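Local coordinates for protein laminin subunit ALPHA-1 (PDB 2JD4) that forms part of laminin-111 in basement membranes, its LG4-5 domain pair binding metal ions and probably serving to attach the protein to cell surfaces, at residues 47-52 with 59-64; 142-147 with 170-175. The protein carries 4 engineered substitutions. One frame throughout, in Å; residues are numbered along the deposited sequence.

Contact 1: residues 47-52 with 59-64; sequences VQLSIR and LIYYVA
Face-to-face packing of two beta-sheets brings Val47, Leu49 and Ile51 against Ile60 and Tyr61 in the buried interior of the first laminin G domain of this pair. Strands 47-52 and 59-64 belong to different sheets, and their axes pass 10.3 Å apart at 158°, close to antiparallel, a separation bridged by side chains alone. Every second residue of 47-52 turns inward, whereas on the other strand two consecutive residues do so. The reason is a classic beta bulge, in which Ile60 and Tyr61 both lie opposite Leu74 of the next strand, 71-77. Tyr61 and Val47 run past each other in opposite directions: Val47 CG1 lies 3.8 Å from Tyr61 CE2, reaching the ring obliquely, while Val47 CG2 is 3.7 Å from Tyr61 OH. That phenol oxygen, on a buried residue, is hydrogen-bonded to Thr110 OG1 of strand 106-113, which should restrict the ring's position. Leu49 CD2 sits at the ring's edge, near its plane, and packs 4.0 Å from Ile60 CG2. The other branch of Ile60 serves a different neighbour. With CG1 anti to the carbonyl carbon (chi1 -58°) and the chain extended beyond it, CD1 meets Ile51 CD1 tip to tip at 4.0 Å. Ile60 thus uses its two branches on two residues of the facing strand, Leu49 and Ile51. Two antiparallel sheets packed face to face through apolar side chains in this way form the beta-sandwich, a jelly roll, of the laminin G domain, which belongs to the concanavalin clan.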
ATOM      1  N   VAL A  47       8.400  -3.897  24.465  1.00 24.32           N
ATOM      2  CA  VAL A  47       8.912  -3.681  23.123  1.00 23.01           C
ATOM      3  C   VAL A  47       8.948  -2.191  22.808  1.00 25.45           C
ATOM      4  O   VAL A  47       7.984  -1.460  23.062  1.00 26.19           O
ATOM      5  CB  VAL A  47       8.034  -4.387  22.069  1.00 25.43           C
ATOM      6  CG1 VAL A  47       8.616  -4.175  20.673  1.00 23.96           C
ATOM      7  CG2 VAL A  47       7.935  -5.878  22.382  1.00 28.59           C
ATOM      8  N   GLN A  48      10.070  -1.739  22.268  1.00 20.37           N
ATOM      9  CA  GLN A  48      10.216  -0.343  21.896  1.00 21.55           C
ATOM     10  C   GLN A  48      10.723  -0.307  20.460  1.00 20.10           C
ATOM     11  O   GLN A  48      11.652  -1.034  20.106  1.00 17.75           O
ATOM     12  CB  GLN A  48      11.206   0.362  22.827  1.00 22.38           C
ATOM     13  CG  GLN A  48      11.206   1.870  22.697  1.00 31.71           C
ATOM     14  CD  GLN A  48      12.164   2.534  23.672  1.00 38.62           C
ATOM     15  OE1 GLN A  48      12.169   2.219  24.864  1.00 41.75           O
ATOM     16  NE2 GLN A  48      12.976   3.461  23.170  1.00 38.44           N
ATOM     17  N   LEU A  49      10.106   0.535  19.637  1.00 20.82           N
ATOM     18  CA  LEU A  49      10.492   0.650  18.231  1.00 20.07           C
ATOM     19  C   LEU A  49      10.119   2.026  17.699  1.00 19.75           C
ATOM     20  O   LEU A  49       9.412   2.772  18.357  1.00 20.99           O
ATOM     21  CB  LEU A  49       9.799  -0.444  17.409  1.00 15.92           C
ATOM     22  CG  LEU A  49       8.268  -0.526  17.429  1.00 20.54           C
ATOM     23  CD1 LEU A  49       7.687   0.448  16.408  1.00 18.54           C
ATOM     24  CD2 LEU A  49       7.827  -1.942  17.109  1.00 18.41           C
ATOM     25  N   SER A  50      10.621   2.369  16.517  1.00 21.71           N
ATOM     26  CA  SER A  50      10.301   3.657  15.900  1.00 22.43           C
ATOM     27  C   SER A  50       9.596   3.333  14.589  1.00 20.18           C
ATOM     28  O   SER A  50       9.987   2.403  13.884  1.00 17.08           O
ATOM     29  CB  SER A  50      11.574   4.474  15.640  1.00 27.51           C
ATOM     30  OG  SER A  50      12.451   3.790  14.760  1.00 32.58           O
ATOM     31  N   ILE A  51       8.554   4.091  14.266  1.00 19.76           N
ATOM     32  CA  ILE A  51       7.796   3.830  13.058  1.00 18.70           C
ATOM     33  C   ILE A  51       7.395   5.102  12.323  1.00 17.62           C
ATOM     34  O   ILE A  51       7.219   6.157  12.927  1.00 19.54           O
ATOM     35  CB  ILE A  51       6.541   2.994  13.407  1.00 19.51           C
ATOM     36  CG1 ILE A  51       5.840   2.512  12.134  1.00 17.01           C
ATOM     37  CG2 ILE A  51       5.604   3.819  14.275  1.00 19.99           C
ATOM     38  CD1 ILE A  51       4.811   1.421  12.394  1.00 22.46           C
ATOM     39  N   ARG A  52       7.277   4.988  11.005  1.00 15.85           N
ATOM     40  CA  ARG A  52       6.896   6.102  10.142  1.00 16.57           C
ATOM     41  C   ARG A  52       5.949   5.532   9.085  1.00 15.98           C
ATOM     42  O   ARG A  52       6.315   4.599   8.366  1.00 13.20           O
ATOM     43  CB  ARG A  52       8.132   6.691   9.467  1.00 15.69           C
ATOM     44  CG  ARG A  52       7.818   7.806   8.506  1.00 19.48           C
ATOM     45  CD  ARG A  52       8.476   7.519   7.176  1.00 29.33           C
ATOM     46  NE  ARG A  52       9.724   8.231   7.029  1.00 26.33           N
ATOM     47  CZ  ARG A  52      10.593   8.017   6.050  1.00 24.91           C
ATOM     48  NH1 ARG A  52      10.353   7.094   5.126  1.00 21.72           N
ATOM     49  NH2 ARG A  52      11.698   8.738   5.998  1.00 19.19           N
ATOM     50  N   LEU A  59      -0.229  -5.137  10.489  1.00 14.13           N
ATOM     51  CA  LEU A  59       0.371  -5.824  11.635  1.00 15.81           C
ATOM     52  C   LEU A  59       1.821  -5.355  11.792  1.00 17.19           C
ATOM     53  O   LEU A  59       2.587  -5.386  10.834  1.00 14.22           O
ATOM     54  CB  LEU A  59       0.312  -7.348  11.428  1.00 14.49           C
ATOM     55  CG  LEU A  59       0.847  -8.237  12.562  1.00 24.12           C
ATOM     56  CD1 LEU A  59       0.148  -9.593  12.548  1.00 19.10           C
ATOM     57  CD2 LEU A  59       2.356  -8.407  12.417  1.00 20.25           C
ATOM     58  N   ILE A  60       2.189  -4.919  12.997  1.00 15.46           N
ATOM     59  CA  ILE A  60       3.539  -4.421  13.253  1.00 15.42           C
ATOM     60  C   ILE A  60       4.462  -5.503  13.832  1.00 19.52           C
ATOM     61  O   ILE A  60       5.611  -5.634  13.393  1.00 17.49           O
ATOM     62  CB  ILE A  60       3.482  -3.182  14.165  1.00 16.78           C
ATOM     63  CG1 ILE A  60       2.621  -2.100  13.491  1.00 19.41           C
ATOM     64  CG2 ILE A  60       4.897  -2.674  14.442  1.00 16.43           C
ATOM     65  CD1 ILE A  60       2.240  -0.913  14.387  1.00 14.04           C
ATOM     66  N   TYR A  61       3.983  -6.266  14.819  1.00 17.44           N
ATOM     67  CA  TYR A  61       4.761  -7.392  15.353  1.00 16.63           C
ATOM     68  C   TYR A  61       3.849  -8.460  15.942  1.00 19.64           C
ATOM     69  O   TYR A  61       2.722  -8.169  16.363  1.00 16.61           O
ATOM     70  CB  TYR A  61       5.820  -6.947  16.385  1.00 16.07           C
ATOM     71  CG  TYR A  61       5.354  -6.684  17.803  1.00 19.07           C
ATOM     72  CD1 TYR A  61       4.910  -7.720  18.626  1.00 22.19           C
ATOM     73  CD2 TYR A  61       5.418  -5.402  18.343  1.00 18.82           C
ATOM     74  CE1 TYR A  61       4.548  -7.482  19.949  1.00 20.39           C
ATOM     75  CE2 TYR A  61       5.054  -5.154  19.665  1.00 22.12           C
ATOM     76  CZ  TYR A  61       4.621  -6.202  20.461  1.00 19.43           C
ATOM     77  OH  TYR A  61       4.268  -5.962  21.769  1.00 21.61           O
ATOM     78  N   TYR A  62       4.347  -9.693  15.964  1.00 16.15           N
ATOM     79  CA  TYR A  62       3.596 -10.832  16.472  1.00 20.32           C
ATOM     80  C   TYR A  62       4.514 -11.918  17.044  1.00 22.07           C
ATOM     81  O   TYR A  62       5.578 -12.201  16.488  1.00 21.87           O
ATOM     82  CB  TYR A  62       2.759 -11.409  15.326  1.00 17.30           C
ATOM     83  CG  TYR A  62       2.031 -12.703  15.607  1.00 23.63           C
ATOM     84  CD1 TYR A  62       0.815 -12.715  16.295  1.00 21.68           C
ATOM     85  CD2 TYR A  62       2.537 -13.916  15.144  1.00 24.45           C
ATOM     86  CE1 TYR A  62       0.126 -13.903  16.508  1.00 20.43           C
ATOM     87  CE2 TYR A  62       1.856 -15.111  15.355  1.00 23.79           C
ATOM     88  CZ  TYR A  62       0.653 -15.098  16.034  1.00 21.36           C
ATOM     89  OH  TYR A  62      -0.021 -16.278  16.235  1.00 25.63           O
ATOM     90  N   VAL A  63       4.098 -12.500  18.166  1.00 19.27           N
ATOM     91  CA  VAL A  63       4.815 -13.603  18.812  1.00 19.11           C
ATOM     92  C   VAL A  63       3.729 -14.549  19.304  1.00 22.58           C
ATOM     93  O   VAL A  63       2.655 -14.104  19.715  1.00 20.68           O
ATOM     94  CB  VAL A  63       5.679 -13.151  20.021  1.00 21.60           C
ATOM     95  CG1 VAL A  63       6.867 -12.340  19.539  1.00 22.50           C
ATOM     96  CG2 VAL A  63       4.840 -12.357  21.006  1.00 24.93           C
ATOM     97  N   ALA A  64       3.985 -15.851  19.250  1.00 21.48           N
ATOM     98  CA  ALA A  64       2.968 -16.799  19.681  1.00 21.78           C
ATOM     99  C   ALA A  64       3.494 -18.190  19.955  1.00 24.67           C
ATOM    100  O   ALA A  64       4.566 -18.585  19.481  1.00 24.70           O
ATOM    101  CB  ALA A  64       1.862 -16.876  18.637  1.00 26.39           C
TER

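Contact 2: residues 142-147 with 170-175; sequences RKLYLG and GEIMVN
Ile172 is the residue most deeply engaged here, its CD1 methyl reaching both Leu146 and Leu144 from the opposite wall of the sandwich. Its side chain is fully extended, CG1 lying anti to the backbone N (chi1 175°) and CD1 continuing in the same sense (chi2 177°), which carries the terminal methyl well away from strand 170-174. There it comes within 4.0 Å of Leu146 CD1. The two side chains slide past each other in opposite directions, and their closest approach is between these CD1 methyls. Leu144 approaches the same methyl of Ile172 more loosely, its CD2 lying 4.4 Å from Ile172 CD1. Its other branch turns to a second partner, CD1 standing 4.3 Å from Val174 CG2. Leu144 therefore divides its fork between two residues of the facing strand, just as Ile172 is shared by two leucines. The interface is wholly apolar and buries 147 Å² in all; the strand axes lie 11.2 Å apart at an angle of 149°, a spacing consistent with that small area. Neighbouring side chains add to the packing: Ile172 also touches Val47 and Leu49 of the adjoining strand 44-53, and Leu144 rests on Val63. In the wider fold, strand 143-146 runs between 58-64 and 31-35, with backbone hydrogen bonds between Leu144 and Leu34 and between Tyr145 and Tyr62, while strand 167-174 pairs with 44-53 in the facing sheet, where the Asn175 side chain beyond its end bonds to the backbone of Arg44 and Gln46.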
ATOM      1  N   ARG A 142      10.458 -18.790  20.490  1.00 29.95           N
ATOM      2  CA  ARG A 142      11.588 -17.861  20.517  1.00 31.77           C
ATOM      3  C   ARG A 142      11.773 -17.133  19.179  1.00 32.19           C
ATOM      4  O   ARG A 142      12.885 -17.092  18.643  1.00 33.20           O
ATOM      5  CB  ARG A 142      12.878 -18.625  20.843  1.00 33.68           C
ATOM      6  CG  ARG A 142      12.855 -19.461  22.117  1.00 39.84           C
ATOM      7  CD  ARG A 142      13.487 -18.722  23.286  1.00 43.10           C
ATOM      8  NE  ARG A 142      12.630 -17.654  23.787  1.00 47.85           N
ATOM      9  CZ  ARG A 142      13.056 -16.643  24.539  1.00 50.75           C
ATOM     10  NH1 ARG A 142      14.336 -16.553  24.876  1.00 50.61           N
ATOM     11  NH2 ARG A 142      12.197 -15.723  24.956  1.00 49.23           N
ATOM     12  N   LYS A 143      10.699 -16.560  18.643  1.00 27.92           N
ATOM     13  CA  LYS A 143      10.770 -15.854  17.365  1.00 26.80           C
ATOM     14  C   LYS A 143       9.765 -14.714  17.306  1.00 27.02           C
ATOM     15  O   LYS A 143       8.624 -14.862  17.732  1.00 25.22           O
ATOM     16  CB  LYS A 143      10.480 -16.811  16.203  1.00 29.71           C
ATOM     17  CG  LYS A 143      11.453 -17.968  16.070  1.00 36.53           C
ATOM     18  CD  LYS A 143      11.016 -18.942  14.980  1.00 42.22           C
ATOM     19  CE  LYS A 143      11.974 -20.132  14.893  1.00 47.61           C
ATOM     20  NZ  LYS A 143      11.552 -21.141  13.876  1.00 50.17           N
ATOM     21  N   LEU A 144      10.186 -13.574  16.768  1.00 22.93           N
ATOM     22  CA  LEU A 144       9.288 -12.437  16.649  1.00 22.83           C
ATOM     23  C   LEU A 144       9.126 -12.077  15.180  1.00 22.24           C
ATOM     24  O   LEU A 144      10.110 -11.941  14.460  1.00 22.46           O
ATOM     25  CB  LEU A 144       9.824 -11.233  17.438  1.00 21.17           C
ATOM     26  CG  LEU A 144       9.025  -9.922  17.350  1.00 23.69           C
ATOM     27  CD1 LEU A 144       9.048  -9.179  18.682  1.00 20.22           C
ATOM     28  CD2 LEU A 144       9.603  -9.055  16.252  1.00 19.23           C
ATOM     29  N   TYR A 145       7.878 -11.953  14.738  1.00 18.78           N
ATOM     30  CA  TYR A 145       7.592 -11.589  13.353  1.00 18.82           C
ATOM     31  C   TYR A 145       7.409 -10.078  13.309  1.00 20.84           C
ATOM     32  O   TYR A 145       6.539  -9.537  13.996  1.00 19.91           O
ATOM     33  CB  TYR A 145       6.321 -12.285  12.864  1.00 15.99           C
ATOM     34  CG  TYR A 145       6.434 -13.789  12.854  1.00 19.21           C
ATOM     35  CD1 TYR A 145       6.246 -14.530  14.022  1.00 18.88           C
ATOM     36  CD2 TYR A 145       6.756 -14.472  11.681  1.00 17.60           C
ATOM     37  CE1 TYR A 145       6.371 -15.913  14.019  1.00 25.94           C
ATOM     38  CE2 TYR A 145       6.888 -15.855  11.670  1.00 24.67           C
ATOM     39  CZ  TYR A 145       6.692 -16.570  12.840  1.00 26.04           C
ATOM     40  OH  TYR A 145       6.809 -17.942  12.822  1.00 34.39           O
ATOM     41  N   LEU A 146       8.234  -9.407  12.506  1.00 18.05           N
ATOM     42  CA  LEU A 146       8.194  -7.952  12.387  1.00 16.62           C
ATOM     43  C   LEU A 146       7.661  -7.445  11.039  1.00 16.62           C
ATOM     44  O   LEU A 146       8.103  -7.881   9.968  1.00 16.28           O
ATOM     45  CB  LEU A 146       9.600  -7.372  12.622  1.00 14.30           C
ATOM     46  CG  LEU A 146       9.719  -5.836  12.645  1.00 14.55           C
ATOM     47  CD1 LEU A 146       8.989  -5.284  13.889  1.00 12.89           C
ATOM     48  CD2 LEU A 146      11.200  -5.425  12.671  1.00 12.10           C
ATOM     49  N   GLY A 147       6.704  -6.523  11.110  1.00 18.10           N
ATOM     50  CA  GLY A 147       6.130  -5.924   9.918  1.00 15.30           C
ATOM     51  C   GLY A 147       5.108  -6.720   9.131  1.00 13.72           C
ATOM     52  O   GLY A 147       4.472  -6.176   8.229  1.00 16.33           O
ATOM     53  N   GLY A 170      12.463   1.319  12.193  1.00 16.65           N
ATOM     54  CA  GLY A 170      13.866   1.418  12.526  1.00 16.77           C
ATOM     55  C   GLY A 170      14.270   0.295  13.461  1.00 17.99           C
ATOM     56  O   GLY A 170      13.856  -0.854  13.289  1.00 16.69           O
ATOM     57  N   GLU A 171      15.063   0.635  14.470  1.00 17.79           N
ATOM     58  CA  GLU A 171      15.533  -0.351  15.429  1.00 18.25           C
ATOM     59  C   GLU A 171      14.409  -0.771  16.385  1.00 16.98           C
ATOM     60  O   GLU A 171      13.468  -0.019  16.622  1.00 18.69           O
ATOM     61  CB  GLU A 171      16.709   0.224  16.233  1.00 21.68           C
ATOM     62  CG  GLU A 171      17.913   0.676  15.395  1.00 24.94           C
ATOM     63  CD  GLU A 171      18.453  -0.411  14.485  1.00 30.18           C
ATOM     64  OE1 GLU A 171      18.392  -1.600  14.866  1.00 32.77           O
ATOM     65  OE2 GLU A 171      18.955  -0.081  13.387  1.00 35.53           O
ATOM     66  N   ILE A 172      14.521  -1.976  16.929  1.00 19.83           N
ATOM     67  CA  ILE A 172      13.529  -2.487  17.868  1.00 19.45           C
ATOM     68  C   ILE A 172      14.214  -3.182  19.042  1.00 23.39           C
ATOM     69  O   ILE A 172      15.201  -3.905  18.872  1.00 23.30           O
ATOM     70  CB  ILE A 172      12.543  -3.461  17.167  1.00 18.65           C
ATOM     71  CG1 ILE A 172      11.597  -4.087  18.197  1.00 18.84           C
ATOM     72  CG2 ILE A 172      13.315  -4.521  16.395  1.00 23.32           C
ATOM     73  CD1 ILE A 172      10.541  -5.021  17.594  1.00 24.61           C
ATOM     74  N   MET A 173      13.692  -2.933  20.240  1.00 21.30           N
ATOM     75  CA  MET A 173      14.231  -3.513  21.459  1.00 21.21           C
ATOM     76  C   MET A 173      13.184  -4.358  22.174  1.00 20.25           C
ATOM     77  O   MET A 173      12.003  -4.017  22.183  1.00 18.54           O
ATOM     78  CB  MET A 173      14.660  -2.411  22.421  1.00 23.38           C
ATOM     79  CG  MET A 173      15.750  -1.499  21.927  1.00 31.57           C
ATOM     80  SD  MET A 173      16.002  -0.200  23.150  1.00 45.14           S
ATOM     81  CE  MET A 173      16.145  -1.177  24.650  1.00 27.24           C
ATOM     82  N   VAL A 174      13.628  -5.456  22.777  1.00 20.03           N
ATOM     83  CA  VAL A 174      12.746  -6.334  23.536  1.00 17.46           C
ATOM     84  C   VAL A 174      13.409  -6.505  24.905  1.00 22.14           C
ATOM     85  O   VAL A 174      14.557  -6.940  24.988  1.00 20.65           O
ATOM     86  CB  VAL A 174      12.584  -7.709  22.861  1.00 19.10           C
ATOM     87  CG1 VAL A 174      11.778  -8.632  23.760  1.00 21.79           C
ATOM     88  CG2 VAL A 174      11.869  -7.557  21.521  1.00 16.82           C
ATOM     89  N   ASN A 175      12.698  -6.134  25.971  1.00 19.46           N
ATOM     90  CA  ASN A 175      13.239  -6.227  27.326  1.00 23.07           C
ATOM     91  C   ASN A 175      14.660  -5.653  27.450  1.00 24.47           C
ATOM     92  O   ASN A 175      15.568  -6.300  27.989  1.00 22.39           O
ATOM     93  CB  ASN A 175      13.205  -7.687  27.817  1.00 21.11           C
ATOM     94  CG  ASN A 175      11.784  -8.192  28.035  1.00 28.93           C
ATOM     95  OD1 ASN A 175      10.819  -7.540  27.629  1.00 27.98           O
ATOM     96  ND2 ASN A 175      11.648  -9.361  28.669  1.00 23.32           N
TER

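Overall arrangement
Contacts 1 and 2 are neighbouring patches of one hydrophobic core, their centres about 6 Å apart. Each spans the same two sheets: strands 44-53 and 167-174 adjoin in one, strands 58-64 and 143-146 in the other. Backbone pairing ties the patches together on both sides, with Gln48 O 2.8 Å from Met173 N and Ile60 O 2.7 Å from Gly147 N, both probable hydrogen bonds. Along the chain contact 1 closes before contact 2 opens, yet their strands lie side by side in both sheets. The general lesson is that a beta-sandwich is held by hydrogen bonds within its sheets and by apolar side chains between them.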